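Putative isomerase YbhH (Escherichia coli, PDB 6OTV) is a putative isomerase of the PrpF family whose substrate and reaction remain unassigned. Local coordinates at residues Gly11-Gly16 with Val335-Arg340; Asn95-Val100 with Val159-Leu164; Asp182-Val187 with Glu228-Gln233. All coordinates share one frame; numbering follows the deposited sequence.

Interaction 1: Gly11-Gly16 with Val335-Arg340. With EDO (1,2-ethanediol), chain E; EDO (1,2-ethanediol), chain N.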
loop_
_atom_site.group_PDB
_atom_site.type_symbol
_atom_site.label_atom_id
_atom_site.label_comp_id
_atom_site.label_asym_id
_atom_site.label_seq_id
_atom_site.Cartn_x
_atom_site.Cartn_y
_atom_site.Cartn_z
ATOM N N GLY A 11 -19.720 -14.521 -4.852
ATOM C CA GLY A 11 -18.299 -14.262 -4.759
ATOM C C GLY A 11 -17.551 -15.564 -4.580
ATOM O O GLY A 11 -17.544 -16.129 -3.483
ATOM N N GLY A 12 -16.931 -16.055 -5.644
ATOM C CA GLY A 12 -16.282 -17.352 -5.571
ATOM C C GLY A 12 -17.310 -18.427 -5.278
ATOM O O GLY A 12 -18.298 -18.588 -6.005
ATOM N N THR A 13 -17.093 -19.169 -4.191
ATOM C CA THR A 13 -17.996 -20.228 -3.761
ATOM C C THR A 13 -18.969 -19.761 -2.686
ATOM O O THR A 13 -19.545 -20.592 -1.974
ATOM C CB THR A 13 -17.197 -21.428 -3.254
ATOM O OG1 THR A 13 -16.390 -21.026 -2.139
ATOM C CG2 THR A 13 -16.304 -21.969 -4.349
ATOM N N SER A 14 -19.156 -18.453 -2.546
ATOM C CA SER A 14 -20.058 -17.879 -1.561
ATOM C C SER A 14 -21.031 -16.944 -2.261
ATOM O O SER A 14 -20.826 -16.544 -3.409
ATOM C CB SER A 14 -19.289 -17.127 -0.465
ATOM O OG SER A 14 -18.509 -18.016 0.312
ATOM N N ARG A 15 -22.093 -16.583 -1.543
ATOM C CA ARG A 15 -23.119 -15.688 -2.060
ATOM C C ARG A 15 -23.685 -14.869 -0.909
ATOM O O ARG A 15 -23.789 -15.357 0.220
ATOM C CB ARG A 15 -24.234 -16.475 -2.754
ATOM C CG ARG A 15 -25.204 -15.640 -3.566
ATOM C CD ARG A 15 -26.353 -16.513 -4.032
ATOM N NE ARG A 15 -27.269 -16.805 -2.933
ATOM C CZ ARG A 15 -28.039 -17.886 -2.866
ATOM N NH1 ARG A 15 -27.996 -18.800 -3.827
ATOM N NH2 ARG A 15 -28.843 -18.060 -1.827
ATOM N N GLY A 16 -24.049 -13.626 -1.197
ATOM C CA GLY A 16 -24.652 -12.800 -0.169
ATOM C C GLY A 16 -24.915 -11.392 -0.659
ATOM O O GLY A 16 -24.812 -11.093 -1.852
ATOM N N VAL A 335 -4.543 -15.330 -5.903
ATOM C CA VAL A 335 -5.504 -16.391 -6.177
ATOM C C VAL A 335 -6.466 -15.892 -7.245
ATOM O O VAL A 335 -6.802 -14.703 -7.287
ATOM C CB VAL A 335 -6.254 -16.812 -4.892
ATOM C CG1 VAL A 335 -7.417 -17.733 -5.214
ATOM C CG2 VAL A 335 -5.299 -17.494 -3.919
ATOM N N ILE A 336 -6.887 -16.794 -8.130
ATOM C CA ILE A 336 -7.914 -16.502 -9.122
ATOM C C ILE A 336 -9.258 -16.963 -8.575
ATOM O O ILE A 336 -9.382 -18.086 -8.072
ATOM C CB ILE A 336 -7.609 -17.182 -10.468
ATOM C CG1 ILE A 336 -6.233 -16.760 -10.995
ATOM C CG2 ILE A 336 -8.700 -16.854 -11.488
ATOM C CD1 ILE A 336 -6.155 -15.312 -11.431
ATOM N N ARG A 337 -10.259 -16.096 -8.662
ATOM C CA ARG A 337 -11.635 -16.446 -8.346
ATOM C C ARG A 337 -12.520 -16.007 -9.503
ATOM O O ARG A 337 -12.044 -15.486 -10.517
ATOM C CB ARG A 337 -12.099 -15.794 -7.035
ATOM C CG ARG A 337 -11.261 -16.126 -5.807
ATOM C CD ARG A 337 -11.741 -17.396 -5.124
ATOM N NE ARG A 337 -11.372 -18.590 -5.873
ATOM C CZ ARG A 337 -11.808 -19.811 -5.587
ATOM N NH1 ARG A 337 -12.636 -20.001 -4.568
ATOM N NH2 ARG A 337 -11.419 -20.842 -6.326
ATOM N N THR A 338 -13.821 -16.230 -9.357
ATOM C CA THR A 338 -14.811 -15.665 -10.259
ATOM C C THR A 338 -15.933 -15.070 -9.425
ATOM O O THR A 338 -16.127 -15.430 -8.260
ATOM C CB THR A 338 -15.386 -16.702 -11.237
ATOM O OG1 THR A 338 -16.227 -17.617 -10.521
ATOM C CG2 THR A 338 -14.270 -17.474 -11.941
ATOM N N THR A 339 -16.673 -14.150 -10.034
ATOM C CA THR A 339 -17.796 -13.521 -9.360
ATOM C C THR A 339 -18.888 -13.256 -10.387
ATOM O O THR A 339 -18.647 -13.289 -11.597
ATOM C CB THR A 339 -17.372 -12.222 -8.650
ATOM O OG1 THR A 339 -18.452 -11.733 -7.847
ATOM C CG2 THR A 339 -16.978 -11.157 -9.663
ATOM N N ARG A 340 -20.099 -13.009 -9.895
ATOM C CA ARG A 340 -21.208 -12.696 -10.784
ATOM C C ARG A 340 -22.254 -11.902 -10.018
ATOM O O ARG A 340 -22.583 -12.233 -8.877
ATOM C CB ARG A 340 -21.834 -13.968 -11.370
ATOM C CG ARG A 340 -22.712 -13.715 -12.585
ATOM C CD ARG A 340 -23.307 -15.007 -13.119
ATOM N NE ARG A 340 -24.401 -15.495 -12.285
ATOM C CZ ARG A 340 -25.661 -15.081 -12.391
ATOM N NH1 ARG A 340 -25.988 -14.162 -13.292
ATOM N NH2 ARG A 340 -26.594 -15.582 -11.590
HETATM C C1 EDO E . -17.324 -19.638 -12.930
HETATM O O1 EDO E . -16.642 -19.696 -11.675
HETATM C C2 EDO E . -18.817 -19.778 -12.669
HETATM O O2 EDO E . -19.554 -19.980 -13.879
HETATM C C1 EDO N . -24.158 -11.529 -16.211
HETATM O O1 EDO N . -24.240 -12.794 -15.547
HETATM C C2 EDO N . -24.471 -10.415 -15.217
HETATM O O2 EDO N . -23.798 -10.672 -13.977
#
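Gly12 N donates to Thr338 O at 2.8 Å, the sole hydrogen bond between the two segments. One residue along, Gly11 and Thr339 form an antiparallel non-hydrogen-bonded pair with their CA atoms 4.7 Å apart. The OG1 of Thr339 lies beside Gly11 at 4.0 Å from its CA, its position fixed by a bond to Arg10 O in the neighbouring strand. In the tight part the glycine backbone of Gly11 and Gly12 packs against the Thr338 carbonyl and the Arg337 chain, whose CD is 4.6 Å from Gly12 CA and leaves little room there for a side chain. That chain, bent at its second and third torsions (chi3 74°), brings NE back onto the carbonyl of the preceding residue, Ile336 O, at 3.0 Å and an almost straight 172°. Its NH1 reaches Asn95 OD1, which also accepts from Thr13 N; a single amide oxygen thus ties the turn and the arginine together. Packing thins toward Thr13, whose CG2 meets Arg337 NH1 obliquely at 4.2 Å and whose partly exposed side chain lies about 6 Å from a phosphate ion, probably from the crystallisation liquor. At the other end the exposed Arg340, which makes no contact with 11-16, donates NH1 to O1 of a 1,2-ethanediol, probably of the same origin, at 3.2 Å. Gly12, with positive phi, occupies the second position of a type II' turn from Gly11 to Ser14, closed by Gly11 N to Ser14 O and Ser14 N to Gly11 O bonds. The arrangement is that of a tight two-residue beta hairpin, strands 3-11 and 14-20, whose first strand pairs antiparallel with strand 332-344, joining the two ends of the chain.

Interaction 2: Asn95-Val100 with Val159-Leu164. With EDO (1,2-ethanediol), chain D; PO4 (phosphate ion), chain I.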
loop_
_atom_site.group_PDB
_atom_site.type_symbol
_atom_site.label_atom_id
_atom_site.label_comp_id
_atom_site.label_asym_id
_atom_site.label_seq_id
_atom_site.Cartn_x
_atom_site.Cartn_y
_atom_site.Cartn_z
ATOM N N ASN A 95 -13.651 -15.313 -0.497
ATOM C CA ASN A 95 -14.543 -15.548 -1.623
ATOM C C ASN A 95 -15.469 -14.361 -1.859
ATOM O O ASN A 95 -15.641 -13.924 -3.001
ATOM C CB ASN A 95 -15.332 -16.835 -1.396
ATOM C CG ASN A 95 -14.494 -18.062 -1.645
ATOM O OD1 ASN A 95 -14.361 -18.512 -2.783
ATOM N ND2 ASN A 95 -13.897 -18.599 -0.586
ATOM N N MET A 96 -16.068 -13.819 -0.794
ATOM C CA MET A 96 -16.852 -12.597 -0.952
ATOM C C MET A 96 -15.978 -11.446 -1.430
ATOM O O MET A 96 -16.455 -10.553 -2.139
ATOM C CB MET A 96 -17.548 -12.234 0.360
ATOM C CG MET A 96 -18.663 -13.190 0.747
ATOM S SD MET A 96 -20.114 -13.044 -0.317
ATOM C CE MET A 96 -20.882 -11.569 0.349
ATOM N N LEU A 97 -14.695 -11.463 -1.064
ATOM C CA LEU A 97 -13.751 -10.471 -1.567
ATOM C C LEU A 97 -13.738 -10.431 -3.090
ATOM O O LEU A 97 -13.486 -9.373 -3.680
ATOM C CB LEU A 97 -12.357 -10.780 -1.021
ATOM C CG LEU A 97 -11.182 -9.871 -1.366
ATOM C CD1 LEU A 97 -11.420 -8.458 -0.861
ATOM C CD2 LEU A 97 -9.912 -10.450 -0.773
ATOM N N SER A 98 -14.033 -11.564 -3.741
ATOM C CA SER A 98 -14.005 -11.626 -5.199
ATOM C C SER A 98 -14.984 -10.650 -5.835
ATOM O O SER A 98 -14.767 -10.210 -6.968
ATOM C CB SER A 98 -14.317 -13.046 -5.678
ATOM O OG SER A 98 -13.672 -14.007 -4.866
ATOM N N GLY A 99 -16.069 -10.311 -5.138
ATOM C CA GLY A 99 -17.052 -9.404 -5.698
ATOM C C GLY A 99 -16.851 -7.938 -5.386
ATOM O O GLY A 99 -17.518 -7.091 -5.989
ATOM N N VAL A 100 -15.929 -7.614 -4.476
ATOM C CA VAL A 100 -15.806 -6.238 -3.997
ATOM C C VAL A 100 -15.404 -5.304 -5.133
ATOM O O VAL A 100 -16.001 -4.234 -5.320
ATOM C CB VAL A 100 -14.808 -6.167 -2.827
ATOM C CG1 VAL A 100 -14.525 -4.716 -2.454
ATOM C CG2 VAL A 100 -15.349 -6.931 -1.624
ATOM N N VAL A 159 -11.221 -13.114 -11.706
ATOM C CA VAL A 159 -10.796 -11.962 -10.921
ATOM C C VAL A 159 -9.568 -12.377 -10.124
ATOM O O VAL A 159 -9.583 -13.409 -9.442
ATOM C CB VAL A 159 -11.913 -11.434 -9.999
ATOM C CG1 VAL A 159 -12.546 -12.561 -9.200
ATOM C CG2 VAL A 159 -11.369 -10.357 -9.068
ATOM N N ALA A 160 -8.501 -11.593 -10.239
ATOM C CA ALA A 160 -7.250 -11.883 -9.554
ATOM C C ALA A 160 -7.210 -11.144 -8.224
ATOM O O ALA A 160 -7.454 -9.934 -8.171
ATOM C CB ALA A 160 -6.055 -11.487 -10.424
ATOM N N LEU A 161 -6.917 -11.878 -7.152
ATOM C CA LEU A 161 -6.845 -11.327 -5.802
ATOM C C LEU A 161 -5.420 -11.504 -5.298
ATOM O O LEU A 161 -4.978 -12.635 -5.069
ATOM C CB LEU A 161 -7.842 -12.017 -4.873
ATOM C CG LEU A 161 -9.314 -11.967 -5.279
ATOM C CD1 LEU A 161 -10.166 -12.698 -4.258
ATOM C CD2 LEU A 161 -9.784 -10.522 -5.446
ATOM N N THR A 162 -4.709 -10.394 -5.121
ATOM C CA THR A 162 -3.321 -10.399 -4.674
ATOM C C THR A 162 -3.239 -9.811 -3.271
ATOM O O THR A 162 -3.612 -8.652 -3.055
ATOM C CB THR A 162 -2.435 -9.606 -5.634
ATOM O OG1 THR A 162 -2.571 -10.138 -6.956
ATOM C CG2 THR A 162 -0.978 -9.694 -5.206
ATOM N N PHE A 163 -2.736 -10.604 -2.329
ATOM C CA PHE A 163 -2.611 -10.185 -0.939
ATOM C C PHE A 163 -1.301 -9.430 -0.744
ATOM O O PHE A 163 -0.232 -9.912 -1.133
ATOM C CB PHE A 163 -2.701 -11.397 -0.011
ATOM C CG PHE A 163 -4.091 -11.972 0.089
ATOM C CD1 PHE A 163 -4.686 -12.578 -1.011
ATOM C CD2 PHE A 163 -4.807 -11.895 1.273
ATOM C CE1 PHE A 163 -5.969 -13.096 -0.931
ATOM C CE2 PHE A 163 -6.092 -12.416 1.361
ATOM C CZ PHE A 163 -6.673 -13.015 0.257
ATOM N N LEU A 164 -1.390 -8.245 -0.139
ATOM C CA LEU A 164 -0.294 -7.282 -0.147
ATOM C C LEU A 164 0.502 -7.234 1.151
ATOM O O LEU A 164 1.690 -6.895 1.117
ATOM C CB LEU A 164 -0.837 -5.882 -0.455
ATOM C CG LEU A 164 -1.673 -5.792 -1.733
ATOM C CD1 LEU A 164 -2.275 -4.405 -1.897
ATOM C CD2 LEU A 164 -0.837 -6.172 -2.948
HETATM C C1 EDO D . 3.237 -10.247 2.455
HETATM O O1 EDO D . 4.062 -9.146 2.845
HETATM C C2 EDO D . 2.545 -9.910 1.139
HETATM O O2 EDO D . 1.386 -10.731 0.958
HETATM P P PO4 I . -12.967 -18.145 2.679
HETATM O O1 PO4 I . -13.478 -18.747 3.969
HETATM O O2 PO4 I . -14.118 -17.558 1.899
HETATM O O3 PO4 I . -11.947 -17.069 2.990
HETATM O O4 PO4 I . -12.320 -19.220 1.840
#
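Leu97 and Leu161 lie side by side and antiparallel, CD2 of Leu97 4.2 Å from CD1 of Leu161. The same Leu97 CD2 meets Phe163 CZ obliquely at 4.3 Å. One residue on, Ser98 presents mixed surfaces: its CB lies 4.0 Å from Val159 CG1, while its OG lies 3.8 Å from Leu161 CD1. That hydroxyl, anti to its own carbonyl carbon (chi1 -41°), folds back along the helix and donates to Asn95 O at 2.7 Å, reaching the carbonyl from the same face as Ser98 N. Further out, the axes of helical segment 95-100 and strand 159-163 cross at 113°, 8.8 Å apart. Leu97 is also covered by Tyr75, Ile121 and Ile130 from three other strands. Near the N-terminal end of the helix, Asn95 ND2 gives phosphate O2 a nearly straight bond of 2.7 Å (175°), and Asn95 N adds a weak one; Gly94 N and Ile279 N also bond to this ion, probably from the crystallisation liquor. The chemistry is therefore divided: apolar contacts hold the helix to the strand and the serine hydroxyl is satisfied within the helix, while the N-terminal backbone and Asn95 can hold an anion, consistent with an anion-binding pocket.

Interaction 3: Asp182-Val187 with Glu228-Gln233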
loop_
_atom_site.group_PDB
_atom_site.type_symbol
_atom_site.label_atom_id
_atom_site.label_comp_id
_atom_site.label_asym_id
_atom_site.label_seq_id
_atom_site.Cartn_x
_atom_site.Cartn_y
_atom_site.Cartn_z
ATOM N N ASP A 182 8.826 -26.218 15.064
ATOM C CA ASP A 182 8.728 -26.371 16.505
ATOM C C ASP A 182 8.288 -27.793 16.828
ATOM O O ASP A 182 7.915 -28.571 15.944
ATOM C CB ASP A 182 7.753 -25.352 17.103
ATOM C CG ASP A 182 8.232 -23.925 16.934
ATOM O OD1 ASP A 182 9.386 -23.638 17.313
ATOM O OD2 ASP A 182 7.461 -23.095 16.408
ATOM N N TYR A 183 8.342 -28.134 18.111
ATOM C CA TYR A 183 7.958 -29.458 18.580
ATOM C C TYR A 183 7.028 -29.314 19.771
ATOM O O TYR A 183 7.361 -28.639 20.749
ATOM C CB TYR A 183 9.186 -30.295 18.954
ATOM C CG TYR A 183 10.067 -30.625 17.774
ATOM C CD1 TYR A 183 9.895 -31.807 17.064
ATOM C CD2 TYR A 183 11.064 -29.750 17.362
ATOM C CE1 TYR A 183 10.695 -32.112 15.979
ATOM C CE2 TYR A 183 11.870 -30.046 16.278
ATOM C CZ TYR A 183 11.681 -31.227 15.590
ATOM O OH TYR A 183 12.482 -31.524 14.511
ATOM N N PHE A 184 5.858 -29.939 19.676
ATOM C CA PHE A 184 4.899 -29.982 20.769
ATOM C C PHE A 184 4.341 -31.393 20.838
ATOM O O PHE A 184 3.851 -31.915 19.832
ATOM C CB PHE A 184 3.771 -28.965 20.569
ATOM C CG PHE A 184 4.252 -27.554 20.376
ATOM C CD1 PHE A 184 4.606 -26.772 21.463
ATOM C CD2 PHE A 184 4.345 -27.008 19.109
ATOM C CE1 PHE A 184 5.046 -25.474 21.287
ATOM C CE2 PHE A 184 4.781 -25.712 18.926
ATOM C CZ PHE A 184 5.133 -24.944 20.016
ATOM N N ASP A 185 4.433 -32.010 22.019
ATOM C CA ASP A 185 3.990 -33.390 22.220
ATOM C C ASP A 185 4.703 -34.339 21.259
ATOM O O ASP A 185 4.101 -35.266 20.713
ATOM C CB ASP A 185 2.470 -33.509 22.081
ATOM C CG ASP A 185 1.726 -32.492 22.925
ATOM O OD1 ASP A 185 2.388 -31.734 23.666
ATOM O OD2 ASP A 185 0.480 -32.445 22.843
ATOM N N ASP A 186 5.996 -34.087 21.039
ATOM C CA ASP A 186 6.848 -34.912 20.178
ATOM C C ASP A 186 6.332 -34.969 18.742
ATOM O O ASP A 186 6.542 -35.958 18.035
ATOM C CB ASP A 186 7.008 -36.325 20.749
ATOM C CG ASP A 186 7.554 -36.318 22.163
ATOM O OD1 ASP A 186 8.442 -35.486 22.451
ATOM O OD2 ASP A 186 7.092 -37.135 22.988
ATOM N N VAL A 187 5.665 -33.910 18.296
ATOM C CA VAL A 187 5.142 -33.807 16.941
ATOM C C VAL A 187 5.813 -32.615 16.268
ATOM O O VAL A 187 5.670 -31.482 16.737
ATOM C CB VAL A 187 3.612 -33.648 16.917
ATOM C CG1 VAL A 187 3.113 -33.518 15.484
ATOM C CG2 VAL A 187 2.942 -34.817 17.622
ATOM N N GLU A 228 -5.962 -29.955 20.023
ATOM C CA GLU A 228 -6.076 -28.817 20.932
ATOM C C GLU A 228 -4.834 -28.671 21.803
ATOM O O GLU A 228 -4.379 -27.549 22.055
ATOM C CB GLU A 228 -7.324 -28.960 21.803
ATOM C CG GLU A 228 -8.585 -28.413 21.165
ATOM C CD GLU A 228 -8.550 -26.903 21.016
ATOM O OE1 GLU A 228 -7.863 -26.239 21.821
ATOM O OE2 GLU A 228 -9.205 -26.382 20.091
ATOM N N SER A 229 -4.279 -29.790 22.275
ATOM C CA SER A 229 -3.057 -29.733 23.073
ATOM C C SER A 229 -1.942 -29.019 22.322
ATOM O O SER A 229 -1.182 -28.243 22.912
ATOM C CB SER A 229 -2.619 -31.146 23.461
ATOM O OG SER A 229 -1.321 -31.140 24.029
ATOM N N ILE A 230 -1.834 -29.263 21.017
ATOM C CA ILE A 230 -0.801 -28.609 20.226
ATOM C C ILE A 230 -1.179 -27.164 19.918
ATOM O O ILE A 230 -0.305 -26.292 19.857
ATOM C CB ILE A 230 -0.538 -29.411 18.941
ATOM C CG1 ILE A 230 -0.275 -30.880 19.278
ATOM C CG2 ILE A 230 0.638 -28.829 18.174
ATOM C CD1 ILE A 230 -0.121 -31.769 18.062
ATOM N N ARG A 231 -2.472 -26.878 19.738
ATOM C CA ARG A 231 -2.883 -25.524 19.374
ATOM C C ARG A 231 -2.694 -24.557 20.535
ATOM O O ARG A 231 -2.143 -23.463 20.360
ATOM C CB ARG A 231 -4.335 -25.511 18.906
ATOM C CG ARG A 231 -4.767 -24.142 18.402
ATOM C CD ARG A 231 -6.231 -24.111 18.026
ATOM N NE ARG A 231 -7.104 -24.013 19.191
ATOM C CZ ARG A 231 -7.520 -22.866 19.718
ATOM N NH1 ARG A 231 -7.143 -21.710 19.186
ATOM N NH2 ARG A 231 -8.314 -22.874 20.780
ATOM N N LEU A 232 -3.171 -24.933 21.725
ATOM C CA LEU A 232 -2.956 -24.097 22.903
ATOM C C LEU A 232 -1.469 -23.877 23.147
ATOM O O LEU A 232 -1.045 -22.772 23.503
ATOM C CB LEU A 232 -3.611 -24.735 24.129
ATOM C CG LEU A 232 -5.096 -25.100 24.040
ATOM C CD1 LEU A 232 -5.538 -25.853 25.285
ATOM C CD2 LEU A 232 -5.950 -23.862 23.832
ATOM N N GLN A 233 -0.660 -24.918 22.942
ATOM C CA GLN A 233 0.780 -24.790 23.129
ATOM C C GLN A 233 1.403 -23.916 22.045
ATOM O O GLN A 233 2.321 -23.135 22.322
ATOM C CB GLN A 233 1.421 -26.178 23.145
ATOM C CG GLN A 233 2.440 -26.396 24.253
ATOM C CD GLN A 233 2.874 -27.847 24.365
ATOM O OE1 GLN A 233 2.086 -28.764 24.127
ATOM N NE2 GLN A 233 4.136 -28.063 24.721
#
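The type I' turn from Phe184 to Val187, with Asp185 and Asp186 both in the left-handed helical region, brings strand 182-184 up to helix 221-237, where the CA atoms of Phe184 and Ile230 are 5.9 Å apart. Phe184 forms the middle of the contact. Its CG, anti to its carbonyl carbon (chi1 -55°), carries the ring alongside Gln233, whose backbone carbonyl carbon lies over one ring face, and Phe184 CD1 comes 3.6 Å from Gln233 CG. Behind the ring, Phe184 CB rests on Ile230 CG2 at 3.9 Å. The CG1 branch brings Ile230 CD1 to 4.3 Å from Val187 CB. Val189 and Ile201, on the next two strands, also touch Ile230, which therefore sits on the face of the hairpin rather than at its tip alone. At the exposed turn the contact becomes polar. Ser229 OG, anti to its own backbone N (chi1 170°), donates a short 2.5 Å bond to Asp185 OD2, which accepts on its syn lone pair. This bond helps fasten the turn to the side of the helix. Elsewhere on the helix, Arg231 points away from the hairpin and bonds through NH2 to Val243 O in the loop that follows. Taken together, this is a two-residue beta hairpin, strands 182-184 and 187-193, with a helix laid against one face, the apolar side chains inside and an aspartate-serine bond at the edge.

Interactions 1 and 2 are neighbours, with centres 8 Å apart, whereas interaction 3 lies about 35 and 33 Å from their centres and on the other side of the chain's centre from interaction 1. Strands 158-163 and 332-344 run side by side, so the first two contacts are joined by backbone bonds between Arg337 and Val159 and between Val335 and Leu161. Along the sequence, interaction 2 closes before interaction 3 opens, and both fall between the halves of interaction 1. The chain thus leaves one lobe, builds the other, and returns, consistent with the two-lobed fold of the diaminopimelate epimerase clan, whose active site lies between lobes.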